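Side-chain contact in transthyretin-like protein (Klebsiella pneumoniae subsp. pneumoniae, PDB 3QVA), which probably catalyses the hydrolysis of 5-hydroxyisourate to 2-oxo-4-hydroxy-4-carboxy-5-ureidoimidazoline, a step of purine metabolism, as a homotetramer of the transthyretin family: residues I19-P24 and A76-V81. Residues are numbered along the deposited sequence; the frame is centred on the assembly and turned at random.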
# COMPACT_ATOMS: atom_id res chain seq x y z
N ILE A 19 -2.56 -2.39 9.79
CA ILE A 19 -1.96 -3.53 9.11
C ILE A 19 -0.72 -4.05 9.83
O ILE A 19 -0.21 -5.11 9.50
CB ILE A 19 -1.69 -3.27 7.61
CG1 ILE A 19 -0.50 -2.32 7.42
CG2 ILE A 19 -2.97 -2.75 6.92
CD1 ILE A 19 -0.01 -2.22 5.97
N SER A 20 -0.25 -3.32 10.84
CA SER A 20 0.86 -3.80 11.67
C SER A 20 0.39 -4.97 12.54
O SER A 20 1.19 -5.83 12.91
CB SER A 20 1.46 -2.67 12.51
OG SER A 20 0.61 -2.31 13.58
N THR A 21 -0.91 -5.02 12.83
CA THR A 21 -1.49 -6.09 13.65
C THR A 21 -2.56 -6.91 12.92
O THR A 21 -2.95 -7.99 13.38
CB THR A 21 -2.09 -5.54 14.96
OG1 THR A 21 -3.17 -4.66 14.65
CG2 THR A 21 -1.04 -4.81 15.79
N GLY A 22 -3.04 -6.40 11.79
CA GLY A 22 -4.12 -7.03 11.04
C GLY A 22 -5.48 -6.94 11.72
O GLY A 22 -6.29 -7.86 11.63
N THR A 23 -5.72 -5.82 12.40
CA THR A 23 -6.98 -5.61 13.12
C THR A 23 -7.56 -4.24 12.78
O THR A 23 -6.82 -3.32 12.42
CB THR A 23 -6.78 -5.71 14.65
OG1 THR A 23 -5.81 -4.75 15.07
CG2 THR A 23 -6.33 -7.11 15.06
N PRO A 24 -8.90 -4.10 12.90
CA PRO A 24 -9.50 -2.78 12.71
C PRO A 24 -9.00 -1.81 13.78
O PRO A 24 -8.79 -2.21 14.93
CB PRO A 24 -10.99 -3.05 12.89
CG PRO A 24 -11.16 -4.50 12.61
CD PRO A 24 -9.92 -5.13 13.15
N ALA A 76 -1.38 4.20 22.49
CA ALA A 76 -1.07 2.79 22.65
C ALA A 76 0.41 2.57 22.94
O ALA A 76 0.87 1.43 23.00
CB ALA A 76 -1.48 2.03 21.40
N GLY A 77 1.16 3.66 23.12
CA GLY A 77 2.59 3.60 23.44
C GLY A 77 3.50 3.20 22.29
O GLY A 77 4.57 2.60 22.51
N ARG A 78 3.10 3.54 21.08
CA ARG A 78 3.84 3.17 19.87
C ARG A 78 4.28 4.43 19.12
O ARG A 78 3.47 5.32 18.87
CB ARG A 78 2.98 2.28 18.98
CG ARG A 78 2.36 1.09 19.72
CD ARG A 78 1.27 0.41 18.92
NE ARG A 78 1.81 -0.27 17.74
CZ ARG A 78 1.06 -0.76 16.75
NH1 ARG A 78 -0.27 -0.66 16.79
NH2 ARG A 78 1.64 -1.37 15.73
N GLU A 79 5.56 4.49 18.78
CA GLU A 79 6.10 5.67 18.11
C GLU A 79 5.90 5.58 16.59
O GLU A 79 5.84 4.48 16.02
CB GLU A 79 7.58 5.87 18.47
CG GLU A 79 7.81 6.27 19.92
N SER A 80 5.77 6.73 15.95
CA SER A 80 5.65 6.81 14.49
C SER A 80 6.18 8.15 14.04
O SER A 80 6.02 9.14 14.76
CB SER A 80 4.19 6.67 14.05
OG SER A 80 4.06 6.83 12.64
N VAL A 81 6.81 8.20 12.87
CA VAL A 81 7.24 9.48 12.31
C VAL A 81 6.08 10.19 11.63
O VAL A 81 6.15 11.38 11.36
CB VAL A 81 8.45 9.36 11.34
CG1 VAL A 81 9.65 8.71 12.05
CG2 VAL A 81 8.07 8.61 10.05
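The guanidinium end of Arg78 meets Ser20, the two CA atoms lying 11.2 Å apart. From CB, which points at 19-24, the chain runs out through CG and CD, then bends at chi3 (69°), and this bend swings the guanidinium toward Ser20. Arg78 CZ comes no closer than 3.6 Å to Ser20 OG. Arg78 NH2 donates to Ser20 OG at 2.6 Å, a short, nearly straight bond (163°) with the oxygen almost in the guanidinium plane, and Ser20 CB lies at the same edge, 3.5 Å from Arg78 NH2. On the other branch, Thr21 CG2 lies oblique to the guanidinium plane, 4.3 Å from Arg78 NH1, which forms a salt bridge with Asp18 OD2. Asp18 OD1 is hydrogen-bonded to Ser20 OG, so one carboxylate ties together both partners and probably helps fix the guanidinium's rotation. Thr21 OG1 and Thr23 OG1 share a 2.7 Å hydrogen bond across Gly22, where Gly22 and Thr23 form a G1 beta bulge opposite Asp18. The contact thus links the hairpin turn between strands 12-18 and 23-24 to the loop that leaves helix 69-75 through a Schellman motif at Gly77 and leads into strand 82-90, with Pro107 touching both Ser20 and Arg78.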